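Local coordinates for flagellar hook protein FlgE (Caulobacter crescentus CB15, PDB 5AY6) that forms, as the subunit present here as a 32 kDa fragment, the flagellar hook, a universal joint thought to pass torque from motor to filament, at residues G56-V61 with Y145-W150; T149-D154 with N212-T217; T184-K189 with E199-P204. One frame throughout, in Å; residues are numbered along the deposited sequence.

Contact 1 of 3, residues G56-V61 with Y145-W150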
ATOM      1  N   GLY A  56      -3.455  -0.745   0.115  1.00 10.94           N
ATOM      2  CA  GLY A  56      -2.330  -0.293  -0.686  1.00 10.56           C
ATOM      3  C   GLY A  56      -2.782   0.514  -1.891  1.00 14.36           C
ATOM      4  O   GLY A  56      -1.988   0.828  -2.775  1.00 15.74           O
ATOM      5  N   ILE A  57      -4.069   0.851  -1.909  1.00  8.07           N
ATOM      6  CA  ILE A  57      -4.678   1.609  -2.990  1.00 14.86           C
ATOM      7  C   ILE A  57      -5.322   2.862  -2.407  1.00 14.23           C
ATOM      8  O   ILE A  57      -6.046   2.789  -1.411  1.00 14.43           O
ATOM      9  CB  ILE A  57      -5.729   0.774  -3.741  1.00 15.70           C
ATOM     10  CG1 ILE A  57      -5.083  -0.468  -4.359  1.00 14.38           C
ATOM     11  CG2 ILE A  57      -6.411   1.609  -4.822  1.00 18.75           C
ATOM     12  CD1 ILE A  57      -6.083  -1.414  -4.980  1.00 19.39           C
ATOM     13  N   ALA A  58      -5.049   4.004  -3.024  1.00 13.62           N
ATOM     14  CA  ALA A  58      -5.469   5.299  -2.489  1.00 16.07           C
ATOM     15  C   ALA A  58      -6.965   5.384  -2.208  1.00 16.90           C
ATOM     16  O   ALA A  58      -7.791   5.106  -3.079  1.00 17.02           O
ATOM     17  CB  ALA A  58      -5.061   6.409  -3.446  1.00 24.04           C
ATOM     18  N   ASN A  59      -7.295   5.753  -0.973  1.00 14.84           N
ATOM     19  CA  ASN A  59      -8.657   6.105  -0.593  1.00 17.06           C
ATOM     20  C   ASN A  59      -8.868   7.605  -0.811  1.00 13.43           C
ATOM     21  O   ASN A  59      -7.927   8.388  -0.695  1.00 18.25           O
ATOM     22  CB  ASN A  59      -8.930   5.732   0.871  1.00 11.38           C
ATOM     23  CG  ASN A  59      -9.253   4.259   1.059  1.00 15.94           C
ATOM     24  OD1 ASN A  59      -9.924   3.640   0.230  1.00 11.17           O
ATOM     25  ND2 ASN A  59      -8.785   3.691   2.167  1.00 11.99           N
ATOM     26  N   PRO A  60     -10.104   8.021  -1.117  1.00 17.51           N
ATOM     27  CA  PRO A  60     -11.285   7.167  -1.241  1.00 14.16           C
ATOM     28  C   PRO A  60     -11.368   6.495  -2.600  1.00 20.07           C
ATOM     29  O   PRO A  60     -10.733   6.941  -3.556  1.00 14.17           O
ATOM     30  CB  PRO A  60     -12.441   8.146  -1.042  1.00 14.01           C
ATOM     31  CG  PRO A  60     -11.918   9.432  -1.587  1.00 23.15           C
ATOM     32  CD  PRO A  60     -10.439   9.449  -1.282  1.00 20.84           C
ATOM     33  N   VAL A  61     -12.134   5.413  -2.664  1.00 13.98           N
ATOM     34  CA  VAL A  61     -12.411   4.725  -3.913  1.00 15.98           C
ATOM     35  C   VAL A  61     -13.892   4.834  -4.208  1.00 18.88           C
ATOM     36  O   VAL A  61     -14.710   4.260  -3.486  1.00 14.86           O
ATOM     37  CB  VAL A  61     -12.012   3.240  -3.857  1.00 20.87           C
ATOM     38  CG1 VAL A  61     -12.448   2.523  -5.133  1.00 21.52           C
ATOM     39  CG2 VAL A  61     -10.511   3.096  -3.631  1.00 21.41           C
ATOM     40  N   TYR A 145      -1.801   2.790   6.595  1.00 13.96           N
ATOM     41  CA  TYR A 145      -1.089   3.215   5.398  1.00 11.58           C
ATOM     42  C   TYR A 145      -2.026   3.564   4.255  1.00  8.57           C
ATOM     43  O   TYR A 145      -3.005   2.855   3.990  1.00 11.47           O
ATOM     44  CB  TYR A 145      -0.128   2.113   4.940  1.00 11.04           C
ATOM     45  CG  TYR A 145       0.530   2.378   3.603  1.00 12.61           C
ATOM     46  CD1 TYR A 145       0.113   1.712   2.455  1.00  9.41           C
ATOM     47  CD2 TYR A 145       1.568   3.292   3.488  1.00  9.25           C
ATOM     48  CE1 TYR A 145       0.715   1.951   1.229  1.00 11.23           C
ATOM     49  CE2 TYR A 145       2.178   3.534   2.271  1.00 10.39           C
ATOM     50  CZ  TYR A 145       1.748   2.867   1.148  1.00  9.68           C
ATOM     51  OH  TYR A 145       2.353   3.119  -0.061  1.00  8.51           O
ATOM     52  N   ASP A 146      -1.712   4.665   3.583  1.00 10.26           N
ATOM     53  CA  ASP A 146      -2.395   5.057   2.356  1.00  7.86           C
ATOM     54  C   ASP A 146      -1.382   5.682   1.413  1.00  9.25           C
ATOM     55  O   ASP A 146      -0.714   6.645   1.780  1.00 10.72           O
ATOM     56  CB  ASP A 146      -3.523   6.039   2.639  1.00  8.89           C
ATOM     57  CG  ASP A 146      -4.363   6.310   1.411  1.00 11.21           C
ATOM     58  OD1 ASP A 146      -3.888   7.045   0.518  1.00 11.63           O
ATOM     59  OD2 ASP A 146      -5.487   5.776   1.337  1.00 12.07           O
ATOM     60  N   PRO A 147      -1.266   5.141   0.189  1.00  8.65           N
ATOM     61  CA  PRO A 147      -0.253   5.608  -0.764  1.00  8.78           C
ATOM     62  C   PRO A 147      -0.413   7.080  -1.130  1.00 15.98           C
ATOM     63  O   PRO A 147       0.538   7.697  -1.616  1.00 19.28           O
ATOM     64  CB  PRO A 147      -0.473   4.709  -1.989  1.00 11.11           C
ATOM     65  CG  PRO A 147      -1.848   4.133  -1.820  1.00 16.99           C
ATOM     66  CD  PRO A 147      -2.069   4.028  -0.346  1.00 11.64           C
ATOM     67  N   SER A 148      -1.593   7.635  -0.876  1.00 11.56           N
ATOM     68  CA  SER A 148      -1.880   9.023  -1.211  1.00 12.44           C
ATOM     69  C   SER A 148      -1.867   9.968  -0.008  1.00 15.74           C
ATOM     70  O   SER A 148      -1.274  11.042  -0.075  1.00 17.33           O
ATOM     71  CB  SER A 148      -3.235   9.115  -1.912  1.00 20.66           C
ATOM     72  OG  SER A 148      -3.669  10.459  -1.999  1.00 20.52           O
ATOM     73  N   THR A 149      -2.512   9.576   1.089  1.00  9.11           N
ATOM     74  CA  THR A 149      -2.719  10.501   2.203  1.00 10.99           C
ATOM     75  C   THR A 149      -1.941  10.154   3.468  1.00 11.28           C
ATOM     76  O   THR A 149      -1.898  10.947   4.406  1.00 14.52           O
ATOM     77  CB  THR A 149      -4.213  10.595   2.576  1.00 13.74           C
ATOM     78  OG1 THR A 149      -4.706   9.294   2.918  1.00 15.77           O
ATOM     79  CG2 THR A 149      -5.022  11.151   1.409  1.00 18.87           C
ATOM     80  N   TRP A 150      -1.331   8.978   3.501  1.00 13.40           N
ATOM     81  CA  TRP A 150      -0.587   8.548   4.682  1.00 10.96           C
ATOM     82  C   TRP A 150       0.508   7.577   4.249  1.00 10.61           C
ATOM     83  O   TRP A 150       0.460   6.387   4.550  1.00 12.17           O
ATOM     84  CB  TRP A 150      -1.537   7.909   5.695  1.00 14.43           C
ATOM     85  CG  TRP A 150      -1.046   7.908   7.110  1.00 19.18           C
ATOM     86  CD1 TRP A 150      -0.748   6.813   7.878  1.00 17.61           C
ATOM     87  CD2 TRP A 150      -0.815   9.051   7.939  1.00 16.52           C
ATOM     88  NE1 TRP A 150      -0.341   7.209   9.129  1.00 18.83           N
ATOM     89  CE2 TRP A 150      -0.373   8.580   9.194  1.00 12.79           C
ATOM     90  CE3 TRP A 150      -0.935  10.431   7.744  1.00 12.38           C
ATOM     91  CZ2 TRP A 150      -0.051   9.433  10.245  1.00 21.03           C
ATOM     92  CZ3 TRP A 150      -0.614  11.281   8.790  1.00 20.48           C
ATOM     93  CH2 TRP A 150      -0.177  10.779  10.023  1.00 13.55           C
TER
HETATM   94  O   HOH W   1      -5.319   2.859   1.203  1.00 16.12           O
HETATM   95  O   HOH W   2      -6.985   5.032   3.592  1.00 16.47           O
HETATM   96  O   HOH W   3      -7.062   8.461   1.837  1.00 22.70           O
HETATM   97  O   HOH W   4      -6.142  10.597  -1.589  1.00 27.54           O
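With its CG anti to the backbone N (chi1 -172°), Asp146 extends its carboxylate to the backbone of Asn59, whose own CG lies anti to its carbonyl carbon (chi1 -80°); the amide and carboxylate planes are 41° apart. The motif is an Asx turn in loop 145-150, docked on the loop between strands 45-53 and 64-73 of the FlgE third-domain sheet. The two carboxylate oxygens of Asp146 divide the work. Asp146 OD1 stays within its own loop and accepts from Ser148 N at 2.7 Å and from Thr149 N at 2.9 Å, the two donors approaching from opposite faces of the carboxylate plane. Asp146 OD2 faces the other loop, and its syn lone pair takes the N-H of Asn59 (2.9 Å from Asn59 N). Water 1 joins the same oxygen to Ile57 O, and water 2 joins it to Asn59 ND2. An aspartate suits this buried place because it offers two acceptors, and so many donors would probably favour the charged form. Replacing Asp146 with a leucine would probably leave the N-H groups of Asn59, Ser148 and Thr149 without their acceptor and set the turn free to shift. Asn59 OD1 looks elsewhere, to Glu66 N on strand 64-73. Pro147 fits the turn with its fixed phi, and its ring presses on the facing backbone: Pro147 CG lies 3.4 Å from Gly56 O, and Pro147 CG is equally close, 3.4 Å, to Ala58 N. Gly56, whose positive phi favours glycine, brings its CA to the edge of the Tyr145 ring, 4.2 Å from CE1; the hydroxyl of that ring bonds to Glu199. Small side chains meet at the far end, where Ala58 CB and Ser148 CB lie 3.6 Å apart.

Contact 2 of 3, residues T149-D154 with N212-T217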
ATOM      1  N   THR A 149      -2.512   9.576   1.089  1.00  9.11           N
ATOM      2  CA  THR A 149      -2.719  10.501   2.203  1.00 10.99           C
ATOM      3  C   THR A 149      -1.941  10.154   3.468  1.00 11.28           C
ATOM      4  O   THR A 149      -1.898  10.947   4.406  1.00 14.52           O
ATOM      5  CB  THR A 149      -4.213  10.595   2.576  1.00 13.74           C
ATOM      6  OG1 THR A 149      -4.706   9.294   2.918  1.00 15.77           O
ATOM      7  CG2 THR A 149      -5.022  11.151   1.409  1.00 18.87           C
ATOM      8  N   TRP A 150      -1.331   8.978   3.501  1.00 13.40           N
ATOM      9  CA  TRP A 150      -0.587   8.548   4.682  1.00 10.96           C
ATOM     10  C   TRP A 150       0.508   7.577   4.249  1.00 10.61           C
ATOM     11  O   TRP A 150       0.460   6.387   4.550  1.00 12.17           O
ATOM     12  CB  TRP A 150      -1.537   7.909   5.695  1.00 14.43           C
ATOM     13  CG  TRP A 150      -1.046   7.908   7.110  1.00 19.18           C
ATOM     14  CD1 TRP A 150      -0.748   6.813   7.878  1.00 17.61           C
ATOM     15  CD2 TRP A 150      -0.815   9.051   7.939  1.00 16.52           C
ATOM     16  NE1 TRP A 150      -0.341   7.209   9.129  1.00 18.83           N
ATOM     17  CE2 TRP A 150      -0.373   8.580   9.194  1.00 12.79           C
ATOM     18  CE3 TRP A 150      -0.935  10.431   7.744  1.00 12.38           C
ATOM     19  CZ2 TRP A 150      -0.051   9.433  10.245  1.00 21.03           C
ATOM     20  CZ3 TRP A 150      -0.614  11.281   8.790  1.00 20.48           C
ATOM     21  CH2 TRP A 150      -0.177  10.779  10.023  1.00 13.55           C
ATOM     22  N   SER A 151       1.492   8.096   3.526  1.00 13.10           N
ATOM     23  CA  SER A 151       2.402   7.241   2.773  1.00 11.40           C
ATOM     24  C   SER A 151       3.831   7.275   3.290  1.00 10.61           C
ATOM     25  O   SER A 151       4.134   7.953   4.271  1.00 11.65           O
ATOM     26  CB  SER A 151       2.389   7.643   1.300  1.00 10.37           C
ATOM     27  OG  SER A 151       2.940   8.937   1.135  1.00 10.37           O
ATOM     28  N   MET A 152       4.708   6.524   2.631  1.00  9.40           N
ATOM     29  CA  MET A 152       6.118   6.535   2.985  1.00 11.42           C
ATOM     30  C   MET A 152       6.769   7.842   2.519  1.00 10.02           C
ATOM     31  O   MET A 152       7.740   8.306   3.114  1.00 10.97           O
ATOM     32  CB  MET A 152       6.829   5.316   2.391  1.00 16.27           C
ATOM     33  CG  MET A 152       6.281   3.990   2.902  1.00 11.80           C
ATOM     34  SD  MET A 152       7.093   2.546   2.184  1.00 12.27           S
ATOM     35  CE  MET A 152       5.926   2.132   0.888  1.00 12.37           C
ATOM     36  N   SER A 153       6.224   8.448   1.470  1.00  7.40           N
ATOM     37  CA  SER A 153       6.715   9.747   1.032  1.00  6.96           C
ATOM     38  C   SER A 153       6.319  10.825   2.041  1.00 11.97           C
ATOM     39  O   SER A 153       7.071  11.774   2.276  1.00 10.93           O
ATOM     40  CB  SER A 153       6.189  10.089  -0.365  1.00  9.89           C
ATOM     41  OG  SER A 153       6.708   9.182  -1.330  1.00  7.23           O
ATOM     42  N   ASP A 154       5.144  10.678   2.649  1.00 10.35           N
ATOM     43  CA  ASP A 154       4.724  11.604   3.708  1.00  9.14           C
ATOM     44  C   ASP A 154       5.693  11.510   4.879  1.00  9.65           C
ATOM     45  O   ASP A 154       6.050  12.514   5.496  1.00 13.78           O
ATOM     46  CB  ASP A 154       3.302  11.296   4.184  1.00  8.95           C
ATOM     47  CG  ASP A 154       2.249  11.643   3.154  1.00 16.24           C
ATOM     48  OD1 ASP A 154       2.434  12.632   2.412  1.00 14.38           O
ATOM     49  OD2 ASP A 154       1.226  10.923   3.090  1.00 13.71           O
ATOM     50  N   ASN A 212       6.073  16.210  -0.965  1.00 10.48           N
ATOM     51  CA  ASN A 212       6.731  15.060  -0.343  1.00 13.86           C
ATOM     52  C   ASN A 212       7.635  14.282  -1.294  1.00 14.62           C
ATOM     53  O   ASN A 212       8.325  13.342  -0.878  1.00 15.39           O
ATOM     54  CB  ASN A 212       5.693  14.115   0.282  1.00 15.21           C
ATOM     55  CG  ASN A 212       4.774  13.465  -0.745  1.00  9.17           C
ATOM     56  OD1 ASN A 212       4.981  13.567  -1.953  1.00  9.88           O
ATOM     57  ND2 ASN A 212       3.746  12.787  -0.257  1.00  8.23           N
ATOM     58  N   GLY A 213       7.619  14.661  -2.568  1.00 12.04           N
ATOM     59  CA  GLY A 213       8.509  14.066  -3.549  1.00 10.28           C
ATOM     60  C   GLY A 213       8.067  12.762  -4.192  1.00 11.02           C
ATOM     61  O   GLY A 213       8.819  12.165  -4.971  1.00 11.54           O
ATOM     62  N   GLN A 214       6.858  12.308  -3.889  1.00  9.49           N
ATOM     63  CA  GLN A 214       6.380  11.052  -4.458  1.00 11.59           C
ATOM     64  C   GLN A 214       6.306  11.092  -5.991  1.00 15.43           C
ATOM     65  O   GLN A 214       5.797  12.049  -6.589  1.00 10.75           O
ATOM     66  CB  GLN A 214       5.012  10.686  -3.887  1.00  9.93           C
ATOM     67  CG  GLN A 214       4.630   9.231  -4.108  1.00  6.99           C
ATOM     68  CD  GLN A 214       3.244   8.912  -3.597  1.00 11.18           C
ATOM     69  OE1 GLN A 214       2.244   9.221  -4.249  1.00  8.24           O
ATOM     70  NE2 GLN A 214       3.172   8.289  -2.425  1.00  7.25           N
ATOM     71  N   ILE A 215       6.817  10.033  -6.611  1.00 10.00           N
ATOM     72  CA  ILE A 215       6.861   9.898  -8.065  1.00  7.45           C
ATOM     73  C   ILE A 215       5.771   8.947  -8.544  1.00  9.48           C
ATOM     74  O   ILE A 215       5.031   9.249  -9.485  1.00 10.43           O
ATOM     75  CB  ILE A 215       8.246   9.389  -8.521  1.00  9.68           C
ATOM     76  CG1 ILE A 215       9.316  10.444  -8.232  1.00  6.10           C
ATOM     77  CG2 ILE A 215       8.240   9.018 -10.008  1.00 10.50           C
ATOM     78  CD1 ILE A 215      10.736   9.942  -8.420  1.00 14.47           C
ATOM     79  N   SER A 216       5.666   7.799  -7.881  1.00  8.75           N
ATOM     80  CA  SER A 216       4.662   6.804  -8.240  1.00 10.06           C
ATOM     81  C   SER A 216       4.485   5.788  -7.125  1.00 14.17           C
ATOM     82  O   SER A 216       5.306   5.698  -6.216  1.00 11.25           O
ATOM     83  CB  SER A 216       5.050   6.086  -9.530  1.00 10.71           C
ATOM     84  OG  SER A 216       6.204   5.294  -9.311  1.00 13.80           O
ATOM     85  N   THR A 217       3.402   5.024  -7.197  1.00 13.18           N
ATOM     86  CA  THR A 217       3.140   3.990  -6.203  1.00 13.18           C
ATOM     87  C   THR A 217       2.681   2.725  -6.902  1.00 14.22           C
ATOM     88  O   THR A 217       2.223   2.771  -8.045  1.00 12.00           O
ATOM     89  CB  THR A 217       2.069   4.423  -5.185  1.00 14.05           C
ATOM     90  OG1 THR A 217       0.788   4.469  -5.823  1.00 18.99           O
ATOM     91  CG2 THR A 217       2.391   5.790  -4.605  1.00 16.77           C
TER
HETATM   92  O   HOH W   5       1.671  10.687  -0.311  1.00 13.43           O
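The first turn of helix 152-157 sits against the beginning of strand 214-222, with Ser153 CA and Asn212 CA 5.5 Å apart. A capping box opens the helix: Ser151, at the N-cap, accepts from Asp154 N through its OG (3.2 Å), and Asp154 OD2 in turn accepts from Ser151 N (2.9 Å). Serine and aspartate suit these places, since each is short enough to reach the other's backbone N-H: the serine forward to Asp154 N, which has no carbonyl partner in the first turn, the aspartate back to Ser151 N. The other carboxylate oxygen serves the contact. Asn212 ND2 donates to Asp154 OD1 over 3.0 Å; the acceptor lies close to the amide plane of Asn212, yet the nitrogen stands well above the carboxylate plane, 50° out of it. The two flat groups are thus turned against each other, with planes 43° apart. The amide of Asn212 is also tied at its other end: chi1 of 65° sets CG between the backbone N and the carbonyl carbon, and OD1 accepts from Gln214 N at 3.0 Å in an Asx turn that leads the chain into the strand. Glycine fits the middle of that turn, because a side chain at Gly213 would collide with the preceding carbonyl oxygen. Ser153 is small enough for Asn212 and Gln214 to close on it. Asn212 CB rests 3.4 Å from Ser153 O, while Ser153 OG touches Gln214 CB and is also hydrogen-bonded to Glu199 OE1. Gln214 stretches its chain past the serine, and its NE2 bonds to Pro147 O and Glu199 OE1. Water 5 bridges the segments, 2.6 Å from Ser151 OG and weakly bonded to Asn212 ND2.

Contact 3 of 3, residues T184-K189 with E199-P204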
ATOM      1  N   THR A 184      14.378   7.266  -4.351  1.00 14.32           N
ATOM      2  CA  THR A 184      14.330   6.159  -3.414  1.00 12.15           C
ATOM      3  C   THR A 184      13.171   5.231  -3.732  1.00 12.62           C
ATOM      4  O   THR A 184      12.075   5.675  -4.065  1.00 13.63           O
ATOM      5  CB  THR A 184      14.210   6.661  -1.956  1.00 12.01           C
ATOM      6  OG1 THR A 184      15.277   7.572  -1.680  1.00 14.15           O
ATOM      7  CG2 THR A 184      14.291   5.504  -0.971  1.00 12.85           C
ATOM      8  N   LEU A 185      13.433   3.933  -3.653  1.00 11.29           N
ATOM      9  CA  LEU A 185      12.381   2.936  -3.723  1.00  9.91           C
ATOM     10  C   LEU A 185      12.043   2.502  -2.301  1.00 12.76           C
ATOM     11  O   LEU A 185      12.850   1.843  -1.642  1.00 11.68           O
ATOM     12  CB  LEU A 185      12.818   1.740  -4.572  1.00  9.88           C
ATOM     13  CG  LEU A 185      11.876   0.532  -4.614  1.00 11.64           C
ATOM     14  CD1 LEU A 185      10.508   0.918  -5.151  1.00  9.96           C
ATOM     15  CD2 LEU A 185      12.491  -0.593  -5.454  1.00 12.12           C
ATOM     16  N   SER A 186      10.862   2.891  -1.831  1.00  7.81           N
ATOM     17  CA  SER A 186      10.440   2.623  -0.460  1.00 13.28           C
ATOM     18  C   SER A 186       9.369   1.548  -0.451  1.00 13.65           C
ATOM     19  O   SER A 186       8.420   1.603  -1.236  1.00 12.09           O
ATOM     20  CB  SER A 186       9.919   3.902   0.205  1.00  9.60           C
ATOM     21  OG  SER A 186      10.936   4.884   0.262  1.00 10.85           O
ATOM     22  N   MET A 187       9.517   0.569   0.430  1.00  9.76           N
ATOM     23  CA  MET A 187       8.630  -0.581   0.401  1.00 15.70           C
ATOM     24  C   MET A 187       8.167  -1.037   1.780  1.00 11.11           C
ATOM     25  O   MET A 187       8.886  -0.920   2.776  1.00 10.02           O
ATOM     26  CB  MET A 187       9.309  -1.742  -0.327  1.00 22.98           C
ATOM     27  CG  MET A 187       9.305  -1.594  -1.845  1.00 14.60           C
ATOM     28  SD  MET A 187      10.458  -2.712  -2.638  1.00 25.44           S
ATOM     29  CE  MET A 187      12.005  -2.138  -1.942  1.00 17.81           C
ATOM     30  N   LEU A 188       6.944  -1.550   1.809  1.00 12.07           N
ATOM     31  CA  LEU A 188       6.334  -2.115   3.003  1.00 10.57           C
ATOM     32  C   LEU A 188       5.839  -3.505   2.670  1.00 14.44           C
ATOM     33  O   LEU A 188       5.281  -3.719   1.593  1.00 13.86           O
ATOM     34  CB  LEU A 188       5.161  -1.260   3.484  1.00 11.66           C
ATOM     35  CG  LEU A 188       5.431   0.055   4.211  1.00 14.37           C
ATOM     36  CD1 LEU A 188       4.201   0.949   4.120  1.00 11.39           C
ATOM     37  CD2 LEU A 188       5.794  -0.217   5.664  1.00  9.16           C
ATOM     38  N   LYS A 189       6.030  -4.450   3.584  1.00 11.07           N
ATOM     39  CA  LYS A 189       5.407  -5.755   3.432  1.00 14.01           C
ATOM     40  C   LYS A 189       3.893  -5.587   3.432  1.00 15.46           C
ATOM     41  O   LYS A 189       3.333  -4.971   4.339  1.00 14.43           O
ATOM     42  CB  LYS A 189       5.835  -6.710   4.550  1.00 17.01           C
ATOM     43  CG  LYS A 189       5.296  -8.125   4.382  1.00 16.00           C
ATOM     44  CD  LYS A 189       5.954  -8.815   3.195  1.00 17.26           C
ATOM     45  CE  LYS A 189       5.262 -10.120   2.853  1.00 18.80           C
ATOM     46  NZ  LYS A 189       3.931  -9.887   2.231  1.00 18.65           N
ATOM     47  N   GLU A 199       6.683   2.569  -3.198  1.00  7.56           N
ATOM     48  CA  GLU A 199       6.651   3.924  -3.727  1.00  8.32           C
ATOM     49  C   GLU A 199       8.005   4.279  -4.314  1.00 14.31           C
ATOM     50  O   GLU A 199       9.047   3.904  -3.775  1.00 13.52           O
ATOM     51  CB  GLU A 199       6.273   4.943  -2.643  1.00 10.34           C
ATOM     52  CG  GLU A 199       4.924   4.691  -1.997  1.00  8.02           C
ATOM     53  CD  GLU A 199       4.658   5.580  -0.793  1.00  7.79           C
ATOM     54  OE1 GLU A 199       5.095   6.755  -0.785  1.00 11.57           O
ATOM     55  OE2 GLU A 199       4.003   5.096   0.149  1.00 14.16           O
ATOM     56  N   LEU A 200       7.981   4.986  -5.434  1.00 10.50           N
ATOM     57  CA  LEU A 200       9.168   5.651  -5.935  1.00  8.65           C
ATOM     58  C   LEU A 200       9.046   7.120  -5.554  1.00 10.43           C
ATOM     59  O   LEU A 200       7.966   7.694  -5.648  1.00  8.17           O
ATOM     60  CB  LEU A 200       9.306   5.475  -7.446  1.00  8.73           C
ATOM     61  CG  LEU A 200       9.835   4.107  -7.889  1.00 13.23           C
ATOM     62  CD1 LEU A 200       9.652   3.934  -9.388  1.00 13.67           C
ATOM     63  CD2 LEU A 200      11.296   3.958  -7.502  1.00 10.95           C
ATOM     64  N   ARG A 201      10.139   7.721  -5.101  1.00 10.78           N
ATOM     65  CA  ARG A 201      10.080   9.092  -4.621  1.00  9.19           C
ATOM     66  C   ARG A 201      11.409   9.810  -4.787  1.00 10.99           C
ATOM     67  O   ARG A 201      12.475   9.221  -4.608  1.00 11.91           O
ATOM     68  CB  ARG A 201       9.654   9.124  -3.145  1.00  8.33           C
ATOM     69  CG  ARG A 201      10.607   8.379  -2.208  1.00 10.99           C
ATOM     70  CD  ARG A 201      10.066   8.284  -0.779  1.00 10.81           C
ATOM     71  NE  ARG A 201      11.055   7.716   0.136  1.00  9.12           N
ATOM     72  CZ  ARG A 201      12.045   8.414   0.684  1.00 14.41           C
ATOM     73  NH1 ARG A 201      12.178   9.702   0.401  1.00 13.23           N
ATOM     74  NH2 ARG A 201      12.907   7.828   1.510  1.00 12.80           N
ATOM     75  N   ALA A 202      11.330  11.087  -5.140  1.00 11.11           N
ATOM     76  CA  ALA A 202      12.484  11.970  -5.124  1.00 12.46           C
ATOM     77  C   ALA A 202      12.586  12.584  -3.738  1.00 11.40           C
ATOM     78  O   ALA A 202      11.693  12.404  -2.915  1.00 11.91           O
ATOM     79  CB  ALA A 202      12.355  13.052  -6.186  1.00 13.33           C
ATOM     80  N   LYS A 203      13.672  13.301  -3.482  1.00 11.51           N
ATOM     81  CA  LYS A 203      13.816  14.025  -2.225  1.00 14.46           C
ATOM     82  C   LYS A 203      12.693  15.053  -2.106  1.00 16.01           C
ATOM     83  O   LYS A 203      12.376  15.739  -3.082  1.00 14.56           O
ATOM     84  CB  LYS A 203      15.189  14.699  -2.148  1.00 18.89           C
ATOM     85  CG  LYS A 203      15.403  15.570  -0.915  1.00 24.19           C
ATOM     86  CD  LYS A 203      16.871  15.933  -0.730  1.00 27.83           C
ATOM     87  CE  LYS A 203      17.074  16.794   0.512  1.00 36.23           C
ATOM     88  NZ  LYS A 203      18.509  16.896   0.898  1.00 39.69           N
ATOM     89  N   PRO A 204      12.064  15.147  -0.921  1.00 14.86           N
ATOM     90  CA  PRO A 204      11.001  16.140  -0.747  1.00 13.39           C
ATOM     91  C   PRO A 204      11.493  17.527  -1.143  1.00 11.17           C
ATOM     92  O   PRO A 204      12.570  17.945  -0.715  1.00 15.68           O
ATOM     93  CB  PRO A 204      10.684  16.057   0.749  1.00 13.72           C
ATOM     94  CG  PRO A 204      11.042  14.650   1.119  1.00 17.28           C
ATOM     95  CD  PRO A 204      12.262  14.330   0.291  1.00 17.12           C
TER
HETATM   96  O   HOH W   6      14.863   9.998  -2.536  1.00 17.14           O
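Ser186 and Arg201 meet through a side-chain bond, NE to OG at 2.8 Å and 163° at the hydrogen, laid over the backbone ladder of a beta hairpin, strands 180-189 and 195-202 in the D2 domain. The ladder is antiparallel. Thr184 pairs with Arg201 as a hydrogen-bonded pair, the tighter bond running from Thr184 N to Arg201 O (2.7 Å), and Ser186 pairs likewise with Glu199, whose N donates to Ser186 O at 2.8 Å. Ser186 OG lies near the guanidinium plane, and both it and Arg201 NH2 bond Glu168 OE2, the arginine by a salt bridge. That carboxylate probably balances the buried charge, and a serine is short enough to fit between the two. With its chain extended from CG to NE, Arg201 runs alongside Thr184 and lays one guanidinium face against the threonine's CB, 3.8 Å from CZ. A beta-branched threonine suits the site, since its methyl CG2 flanks NH2 while OG1 donates to water 6. Ser153 and Ala156 of helix 152-157 pack against the arginine on this face of the sheet. Between these pairs Leu185 faces Leu200 in a non-hydrogen-bonded pair, where apolar side chains turn to the other face of the sheet, with Leu185 CD1 3.9 Å from Leu200 CD2.

How the contacts relate
One path runs through all three contacts, from the third-domain loop through the 145-154 segment to the sheet of the D2 domain. Contacts 1 and 2 share Thr149 and Trp150, their centres about 10 Å apart. Contacts 2 and 3 lie closer, about 7 Å between centres, because strands 195-202 and 214-222 are neighbours in one sheet: Ile215 N meets Leu200 O at 2.8 Å. Glu199 is the common hub, its carboxylate accepting from Met152 N at the helix start. Glu199 OE2 also lies 2.6 Å from Tyr145 OH of contact 1. The junction appears structural, joining the third-domain loop to the D2 sheet through the linking segment.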